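Local atomic coordinates of glycosyl hydrolase family 88 (Pedobacter heparinus, PDB entry 3WIW), a protein that hydrolyses unsaturated glucuronyl units of heparin-derived saccharides, as a family 88 glycoside hydrolase with specificity for heparin. Residues A[242-248]-A[290-295]; A[234-238]-A[362-366]; A[86-90]-A[394-398]. All blocks are in the same frame, centred on the assembly; numbering follows the deposited sequence.

Contact 1 (A[242-248]-A[290-295]); sequences SAWARGQ and PLWDFD
With its CG turned anti to the backbone N (chi1 -173°), Asp293 holds its carboxylate beside Ser242, whose OG is folded back between its own N and carbonyl carbon (chi1 80°). Ser242 OG and Asp293 OD2 hydrogen-bond at 2.6 Å, on the lone pair facing the other oxygen. The anti lone pair of OD1 takes Asp295 N at 2.9 Å, closing an Asx turn, and these, with Leu238 N also bonding OD2, should keep the carboxylate from rotating. Asp295 OD2 adds a weak bond from Ala243 N.

Between these polar ends the backbones run antiparallel through a single bridge. Trp244 and Asp293 form its non-hydrogen-bonded pair, flanked by Phe294 N to Ala243 O and Ala245 N to Trp292 O, each 2.9 Å. Trp244 is the N-cap of the helix that follows, so Trp292 O sits at the helix start: besides Ala245 N it receives a water that in turn accepts from Arg246 N. Ala245 CB presses close to Leu291 O (3.1 Å) and rests 3.7 Å from Phe294 CE1.

Helix 245-262 thus begins clasped by the loop leading to helix 306-322, as part of the alpha6/alpha6 barrel. Ala245 also packs on Ala308 of helix 306-322, Gln248 touches Phe277 of helix 265-279, and the Trp244 indole stacks on His218, just ahead of strand 219-222.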
loop_
_atom_site.group_PDB
_atom_site.type_symbol
_atom_site.label_atom_id
_atom_site.label_comp_id
_atom_site.label_asym_id
_atom_site.label_seq_id
_atom_site.Cartn_x
_atom_site.Cartn_y
_atom_site.Cartn_z
ATOM N N SER A 242 -14.388 -0.792 -15.002
ATOM C CA SER A 242 -14.749 -0.445 -13.632
ATOM C C SER A 242 -13.636 0.240 -12.831
ATOM O O SER A 242 -12.467 0.341 -13.269
ATOM C CB SER A 242 -15.240 -1.683 -12.870
ATOM O OG SER A 242 -14.147 -2.484 -12.409
ATOM N N ALA A 243 -14.012 0.670 -11.629
ATOM C CA ALA A 243 -13.125 1.368 -10.705
ATOM C C ALA A 243 -12.901 0.484 -9.476
ATOM O O ALA A 243 -13.551 0.634 -8.436
ATOM C CB ALA A 243 -13.683 2.750 -10.336
ATOM N N TRP A 244 -11.984 -0.460 -9.627
ATOM C CA TRP A 244 -11.602 -1.346 -8.532
ATOM C C TRP A 244 -11.107 -0.479 -7.373
ATOM O O TRP A 244 -10.226 0.357 -7.585
ATOM C CB TRP A 244 -10.526 -2.312 -9.056
ATOM C CG TRP A 244 -9.858 -3.143 -8.006
ATOM C CD1 TRP A 244 -10.452 -3.893 -7.034
ATOM C CD2 TRP A 244 -8.437 -3.304 -7.838
ATOM N NE1 TRP A 244 -9.478 -4.531 -6.280
ATOM C CE2 TRP A 244 -8.237 -4.168 -6.748
ATOM C CE3 TRP A 244 -7.311 -2.812 -8.523
ATOM C CZ2 TRP A 244 -6.957 -4.548 -6.312
ATOM C CZ3 TRP A 244 -6.045 -3.157 -8.072
ATOM C CH2 TRP A 244 -5.881 -4.016 -6.970
ATOM N N ALA A 245 -11.657 -0.629 -6.165
ATOM C CA ALA A 245 -11.417 0.400 -5.135
ATOM C C ALA A 245 -9.960 0.464 -4.686
ATOM O O ALA A 245 -9.392 1.570 -4.583
ATOM C CB ALA A 245 -12.334 0.209 -3.939
ATOM N N ARG A 246 -9.337 -0.678 -4.405
ATOM C CA ARG A 246 -7.947 -0.647 -3.980
ATOM C C ARG A 246 -7.051 -0.088 -5.097
ATOM O O ARG A 246 -6.100 0.629 -4.829
ATOM C CB ARG A 246 -7.473 -1.998 -3.427
ATOM C CG ARG A 246 -6.053 -1.922 -2.876
ATOM C CD ARG A 246 -5.698 -3.131 -2.023
ATOM N NE ARG A 246 -5.691 -4.402 -2.751
ATOM C CZ ARG A 246 -6.655 -5.327 -2.670
ATOM N NH1 ARG A 246 -7.758 -5.116 -1.952
ATOM N NH2 ARG A 246 -6.541 -6.463 -3.352
ATOM N N GLY A 247 -7.394 -0.369 -6.344
ATOM C CA GLY A 247 -6.679 0.234 -7.458
ATOM C C GLY A 247 -6.794 1.746 -7.485
ATOM O O GLY A 247 -5.805 2.435 -7.754
ATOM N N GLN A 248 -7.992 2.270 -7.229
ATOM C CA GLN A 248 -8.141 3.724 -7.180
ATOM C C GLN A 248 -7.248 4.284 -6.068
ATOM O O GLN A 248 -6.602 5.331 -6.261
ATOM C CB GLN A 248 -9.594 4.147 -6.929
ATOM C CG GLN A 248 -10.646 3.510 -7.846
ATOM C CD GLN A 248 -10.243 3.536 -9.327
ATOM O OE1 GLN A 248 -10.174 4.594 -9.965
ATOM N NE2 GLN A 248 -9.998 2.356 -9.884
ATOM N N PRO A 290 -14.705 2.250 1.245
ATOM C CA PRO A 290 -15.251 1.978 -0.098
ATOM C C PRO A 290 -15.834 0.584 -0.293
ATOM O O PRO A 290 -15.408 -0.382 0.338
ATOM C CB PRO A 290 -14.023 2.139 -1.021
ATOM C CG PRO A 290 -13.113 3.070 -0.256
ATOM C CD PRO A 290 -13.291 2.676 1.191
ATOM N N LEU A 291 -16.826 0.486 -1.175
ATOM C CA LEU A 291 -17.181 -0.809 -1.752
ATOM C C LEU A 291 -15.953 -1.397 -2.440
ATOM O O LEU A 291 -15.073 -0.670 -2.884
ATOM C CB LEU A 291 -18.274 -0.600 -2.780
ATOM C CG LEU A 291 -19.473 0.245 -2.326
ATOM C CD1 LEU A 291 -20.485 0.371 -3.490
ATOM C CD2 LEU A 291 -20.095 -0.305 -1.036
ATOM N N TRP A 292 -15.897 -2.714 -2.587
ATOM C CA TRP A 292 -14.683 -3.296 -3.142
ATOM C C TRP A 292 -14.422 -2.817 -4.583
ATOM O O TRP A 292 -13.273 -2.746 -5.032
ATOM C CB TRP A 292 -14.745 -4.827 -3.056
ATOM C CG TRP A 292 -15.741 -5.402 -4.004
ATOM C CD1 TRP A 292 -17.102 -5.515 -3.805
ATOM C CD2 TRP A 292 -15.489 -5.902 -5.316
ATOM N NE1 TRP A 292 -17.698 -6.038 -4.945
ATOM C CE2 TRP A 292 -16.722 -6.287 -5.881
ATOM C CE3 TRP A 292 -14.323 -6.047 -6.081
ATOM C CZ2 TRP A 292 -16.812 -6.843 -7.173
ATOM C CZ3 TRP A 292 -14.414 -6.597 -7.366
ATOM C CH2 TRP A 292 -15.652 -6.974 -7.895
ATOM N N ASP A 293 -15.483 -2.471 -5.307
ATOM C CA ASP A 293 -15.391 -1.841 -6.613
ATOM C C ASP A 293 -16.474 -0.769 -6.633
ATOM O O ASP A 293 -17.630 -1.024 -6.249
ATOM C CB ASP A 293 -15.585 -2.869 -7.740
ATOM C CG ASP A 293 -15.322 -2.292 -9.133
ATOM O OD1 ASP A 293 -16.049 -1.362 -9.567
ATOM O OD2 ASP A 293 -14.388 -2.776 -9.827
ATOM N N PHE A 294 -16.115 0.441 -7.068
ATOM C CA PHE A 294 -17.044 1.566 -7.018
ATOM C C PHE A 294 -18.248 1.402 -7.948
ATOM O O PHE A 294 -19.243 2.110 -7.787
ATOM C CB PHE A 294 -16.341 2.880 -7.388
ATOM C CG PHE A 294 -15.483 3.469 -6.276
ATOM C CD1 PHE A 294 -14.194 3.024 -6.016
ATOM C CD2 PHE A 294 -15.975 4.514 -5.507
ATOM C CE1 PHE A 294 -13.431 3.600 -4.996
ATOM C CE2 PHE A 294 -15.216 5.088 -4.484
ATOM C CZ PHE A 294 -13.943 4.621 -4.230
ATOM N N ASP A 295 -18.169 0.473 -8.910
ATOM C CA ASP A 295 -19.192 0.378 -9.950
ATOM C C ASP A 295 -20.205 -0.738 -9.765
ATOM O O ASP A 295 -21.044 -0.965 -10.639
ATOM C CB ASP A 295 -18.553 0.352 -11.336
ATOM C CG ASP A 295 -17.822 1.642 -11.634
ATOM O OD1 ASP A 295 -18.243 2.708 -11.153
ATOM O OD2 ASP A 295 -16.800 1.605 -12.302
HETATM O O HOH W 1 -10.859 -3.080 -3.610
#

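Contact 2 (A[234-238]-A[362-366]); sequences THQGL and GALLY
Tyr366 reaches across to His235. Its CB lies 3.6 Å from Ala363 O. CG is anti to the carbonyl carbon and beside the backbone N (chi1 -65°), which sends the ring toward His235. CD1 comes next, 3.6 Å from water 3, which lies at the ring edge. Further along the same edge, CE1 approaches His235 O at 3.3 Å. At the tip, OH is 3.2 Å from His235 O and sits over one face of the imidazole, 3.4 Å from His235 CE1, the two rings being inclined at 45°.

The loop that offers this carbonyl is shaped by an ST motif, Thr234 OG1 accepting from Gly237 N. It follows strand 229-233, an outer strand of a small antiparallel sheet in this alpha6/alpha6-barrel enzyme, and Thr234 is a predicted substrate-binding residue. His235 NE2 itself hydrogen-bonds a sulfonate oxygen of a bound HEPES molecule, probably from the crystallisation liquor. With an alanine here the imidazole is gone, which would probably leave the Tyr366 hydroxyl freer to shift and the sulfonate oxygen without its donor.

Gln236 O receives two waters, which accept in turn from Leu364 N and Leu365 N. Leu365 CD1 lies 3.5 Å from Gly237 O.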
loop_
_atom_site.group_PDB
_atom_site.type_symbol
_atom_site.label_atom_id
_atom_site.label_comp_id
_atom_site.label_asym_id
_atom_site.label_seq_id
_atom_site.Cartn_x
_atom_site.Cartn_y
_atom_site.Cartn_z
ATOM N N THR A 234 -9.253 -5.056 -16.705
ATOM C CA THR A 234 -9.186 -5.291 -15.273
ATOM C C THR A 234 -8.404 -6.569 -14.966
ATOM O O THR A 234 -8.162 -7.413 -15.832
ATOM C CB THR A 234 -10.576 -5.337 -14.621
ATOM O OG1 THR A 234 -10.391 -5.192 -13.208
ATOM C CG2 THR A 234 -11.306 -6.660 -14.917
ATOM N N HIS A 235 -8.030 -6.718 -13.710
ATOM C CA HIS A 235 -7.587 -7.998 -13.202
ATOM C C HIS A 235 -8.373 -8.325 -11.935
ATOM O O HIS A 235 -8.978 -9.386 -11.850
ATOM C CB HIS A 235 -6.072 -8.021 -12.980
ATOM C CG HIS A 235 -5.554 -9.355 -12.568
ATOM N ND1 HIS A 235 -5.538 -10.440 -13.419
ATOM C CD2 HIS A 235 -5.018 -9.779 -11.399
ATOM C CE1 HIS A 235 -5.022 -11.479 -12.786
ATOM N NE2 HIS A 235 -4.707 -11.104 -11.558
ATOM N N GLN A 236 -8.415 -7.408 -10.980
ATOM C CA GLN A 236 -9.120 -7.674 -9.719
ATOM C C GLN A 236 -10.387 -6.844 -9.484
ATOM O O GLN A 236 -11.020 -6.952 -8.416
ATOM C CB GLN A 236 -8.146 -7.614 -8.533
ATOM C CG GLN A 236 -7.222 -8.845 -8.572
ATOM C CD GLN A 236 -6.072 -8.820 -7.619
ATOM O OE1 GLN A 236 -5.537 -7.777 -7.323
ATOM N NE2 GLN A 236 -5.657 -9.995 -7.161
ATOM N N GLY A 237 -10.793 -6.064 -10.485
ATOM C CA GLY A 237 -12.044 -5.330 -10.401
ATOM C C GLY A 237 -13.222 -6.036 -11.041
ATOM O O GLY A 237 -13.115 -7.152 -11.546
ATOM N N LEU A 238 -14.363 -5.365 -11.018
ATOM C CA LEU A 238 -15.581 -5.908 -11.572
ATOM C C LEU A 238 -15.550 -6.138 -13.086
ATOM O O LEU A 238 -15.976 -7.203 -13.561
ATOM C CB LEU A 238 -16.727 -4.962 -11.223
ATOM C CG LEU A 238 -18.134 -5.444 -11.549
ATOM C CD1 LEU A 238 -18.573 -6.513 -10.542
ATOM C CD2 LEU A 238 -19.121 -4.270 -11.533
ATOM N N GLY A 362 -9.556 -9.279 -0.933
ATOM C CA GLY A 362 -8.404 -9.509 -1.792
ATOM C C GLY A 362 -8.769 -9.515 -3.271
ATOM O O GLY A 362 -8.324 -8.658 -4.040
ATOM N N ALA A 363 -9.580 -10.487 -3.694
ATOM C CA ALA A 363 -9.943 -10.620 -5.105
ATOM C C ALA A 363 -11.304 -11.291 -5.198
ATOM O O ALA A 363 -11.416 -12.527 -5.288
ATOM C CB ALA A 363 -8.846 -11.398 -5.899
ATOM N N LEU A 364 -12.361 -10.480 -5.207
ATOM C CA LEU A 364 -13.709 -11.017 -5.023
ATOM C C LEU A 364 -14.122 -11.963 -6.151
ATOM O O LEU A 364 -14.715 -13.013 -5.903
ATOM C CB LEU A 364 -14.714 -9.880 -4.875
ATOM C CG LEU A 364 -16.094 -10.324 -4.415
ATOM C CD1 LEU A 364 -16.578 -9.368 -3.328
ATOM C CD2 LEU A 364 -17.033 -10.352 -5.578
ATOM N N LEU A 365 -13.800 -11.602 -7.393
ATOM C CA LEU A 365 -14.230 -12.429 -8.520
ATOM C C LEU A 365 -13.468 -13.749 -8.595
ATOM O O LEU A 365 -13.832 -14.633 -9.377
ATOM C CB LEU A 365 -14.128 -11.680 -9.850
ATOM C CG LEU A 365 -15.035 -10.460 -10.020
ATOM C CD1 LEU A 365 -15.082 -10.009 -11.486
ATOM C CD2 LEU A 365 -16.442 -10.664 -9.503
ATOM N N TYR A 366 -12.422 -13.899 -7.785
ATOM C CA TYR A 366 -11.646 -15.137 -7.695
ATOM C C TYR A 366 -12.054 -15.924 -6.449
ATOM O O TYR A 366 -11.452 -16.966 -6.149
ATOM C CB TYR A 366 -10.138 -14.833 -7.681
ATOM C CG TYR A 366 -9.629 -14.214 -8.972
ATOM C CD1 TYR A 366 -9.838 -12.860 -9.251
ATOM C CD2 TYR A 366 -8.922 -14.978 -9.908
ATOM C CE1 TYR A 366 -9.402 -12.291 -10.429
ATOM C CE2 TYR A 366 -8.458 -14.400 -11.089
ATOM C CZ TYR A 366 -8.694 -13.055 -11.335
ATOM O OH TYR A 366 -8.245 -12.478 -12.507
HETATM O O HOH W 2 -11.429 -7.708 -5.681
HETATM O O HOH W 3 -11.661 -9.892 -8.192
#

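Contact 3 (A[86-90]-A[394-398]); sequences YELSG and IDLKT
Hydrogen bonds tie Lys397 and Thr398 to carbonyls at the C-terminal end of helix 77-89. Lys397 NZ donates to Glu87 O at 3.0 Å. The lysine chain gets there by bending at chi2 (-63°), which lays CD 3.7 Å from Gly90 N. Thr398 N gives a nearly straight bond to Ser89 O, 2.8 Å long with 163° at the hydrogen, and the same oxygen has a CA-H...O contact from Lys397 CA. A water links Leu88 O to Leu396 N, donating to the carbonyl at 2.7 Å.

The helix stops here: Gly90 leaves helical geometry with a positive phi of 74°, although its N still bonds Tyr86 O. In the other segment, an Asx turn in which Asp395 OD1 accepts from Lys397 N shapes the tail that follows helix 375-392, which the contact lays against the end of helix 77-89, about 300 residues earlier.

Apolar packing is carried by Leu88 and Leu396, which lie side by side and point the same way, Leu88 CD2 3.8 Å from Leu396 CD1. Leu88 also touches Leu382 of helix 375-392, and Leu396 touches Ala389 there and Thr36 of helix 30-49. Salt bridges run from the Glu87 carboxylate to Lys386 and Arg130.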
loop_
_atom_site.group_PDB
_atom_site.type_symbol
_atom_site.label_atom_id
_atom_site.label_comp_id
_atom_site.label_asym_id
_atom_site.label_seq_id
_atom_site.Cartn_x
_atom_site.Cartn_y
_atom_site.Cartn_z
ATOM N N TYR A 86 6.406 0.123 16.433
ATOM C CA TYR A 86 7.516 0.643 17.221
ATOM C C TYR A 86 7.563 2.170 17.183
ATOM O O TYR A 86 7.738 2.819 18.215
ATOM C CB TYR A 86 8.841 0.060 16.719
ATOM C CG TYR A 86 10.056 0.736 17.307
ATOM C CD1 TYR A 86 10.254 0.786 18.681
ATOM C CD2 TYR A 86 11.016 1.312 16.488
ATOM C CE1 TYR A 86 11.370 1.405 19.231
ATOM C CE2 TYR A 86 12.124 1.916 17.025
ATOM C CZ TYR A 86 12.304 1.969 18.393
ATOM O OH TYR A 86 13.426 2.584 18.901
ATOM N N GLU A 87 7.392 2.751 15.999
ATOM C CA GLU A 87 7.431 4.210 15.886
ATOM C C GLU A 87 6.301 4.888 16.658
ATOM O O GLU A 87 6.504 5.928 17.287
ATOM C CB GLU A 87 7.402 4.645 14.424
ATOM C CG GLU A 87 8.646 4.266 13.671
ATOM C CD GLU A 87 8.647 4.873 12.297
ATOM O OE1 GLU A 87 7.976 4.314 11.410
ATOM O OE2 GLU A 87 9.295 5.927 12.104
ATOM N N LEU A 88 5.109 4.297 16.636
ATOM C CA LEU A 88 3.975 4.866 17.342
ATOM C C LEU A 88 4.187 4.797 18.843
ATOM O O LEU A 88 3.909 5.756 19.565
ATOM C CB LEU A 88 2.687 4.123 16.962
ATOM C CG LEU A 88 2.140 4.383 15.556
ATOM C CD1 LEU A 88 1.131 3.335 15.137
ATOM C CD2 LEU A 88 1.520 5.773 15.459
ATOM N N SER A 89 4.697 3.666 19.318
ATOM C CA SER A 89 4.645 3.359 20.748
ATOM C C SER A 89 5.967 3.529 21.487
ATOM O O SER A 89 5.970 3.674 22.709
ATOM C CB SER A 89 4.200 1.918 20.933
ATOM O OG SER A 89 5.224 1.054 20.470
ATOM N N GLY A 90 7.084 3.478 20.772
ATOM C CA GLY A 90 8.389 3.476 21.414
ATOM C C GLY A 90 8.736 2.158 22.080
ATOM O O GLY A 90 9.743 2.056 22.791
ATOM N N ILE A 394 0.251 14.567 18.353
ATOM C CA ILE A 394 -0.228 13.709 19.428
ATOM C C ILE A 394 0.827 12.664 19.778
ATOM O O ILE A 394 1.278 11.900 18.912
ATOM C CB ILE A 394 -1.554 13.000 19.060
ATOM C CG1 ILE A 394 -2.668 14.028 18.834
ATOM C CG2 ILE A 394 -1.952 12.043 20.172
ATOM C CD1 ILE A 394 -3.885 13.481 18.113
ATOM N N ASP A 395 1.212 12.644 21.052
ATOM C CA ASP A 395 2.160 11.672 21.581
ATOM C C ASP A 395 1.447 10.360 21.888
ATOM O O ASP A 395 0.554 10.327 22.732
ATOM C CB ASP A 395 2.745 12.234 22.874
ATOM C CG ASP A 395 3.894 11.409 23.420
ATOM O OD1 ASP A 395 4.138 10.288 22.922
ATOM O OD2 ASP A 395 4.557 11.895 24.364
ATOM N N LEU A 396 1.848 9.286 21.215
ATOM C CA LEU A 396 1.249 7.972 21.427
ATOM C C LEU A 396 2.208 6.960 22.078
ATOM O O LEU A 396 1.926 5.762 22.101
ATOM C CB LEU A 396 0.729 7.419 20.098
ATOM C CG LEU A 396 -0.370 8.220 19.399
ATOM C CD1 LEU A 396 -0.639 7.677 18.014
ATOM C CD2 LEU A 396 -1.637 8.156 20.237
ATOM N N LYS A 397 3.342 7.435 22.592
ATOM C CA LYS A 397 4.319 6.549 23.237
ATOM C C LYS A 397 3.728 5.838 24.458
ATOM O O LYS A 397 3.018 6.450 25.258
ATOM C CB LYS A 397 5.573 7.332 23.655
ATOM C CG LYS A 397 6.287 8.048 22.519
ATOM C CD LYS A 397 6.819 7.077 21.476
ATOM C CE LYS A 397 7.671 7.803 20.444
ATOM N NZ LYS A 397 8.341 6.859 19.507
ATOM N N THR A 398 4.019 4.545 24.594
ATOM C CA THR A 398 3.551 3.752 25.734
ATOM C C THR A 398 3.974 4.383 27.053
ATOM O O THR A 398 3.151 4.553 27.947
ATOM C CB THR A 398 4.084 2.305 25.669
ATOM O OG1 THR A 398 3.652 1.685 24.446
ATOM C CG2 THR A 398 3.591 1.488 26.860
HETATM O O HOH W 4 4.092 8.389 19.030
#

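Contacts 1 and 2 adjoin, their centres 10 Å apart. Asp293 OD2 of contact 1 lies 2.8 Å from Leu238 N of contact 2, and Arg246 NH2 lies 2.9 Å from Gly362 O, both probable hydrogen bonds; Trp244 CD1 packs against Gln236 O. Together they border the probable active site: Arg246 and Thr234 are predicted to bind substrate, and the side chain of Trp244 comes within about 4 Å (nearest atoms) of that of Asp174, the predicted proton donor. The bound HEPES lies about 6 Å from the side chain of Trp244. Contact 3 is on the opposite side of the chain's centre, its nearest atoms about 20 Å from contact 1 and 23 Å from contact 2.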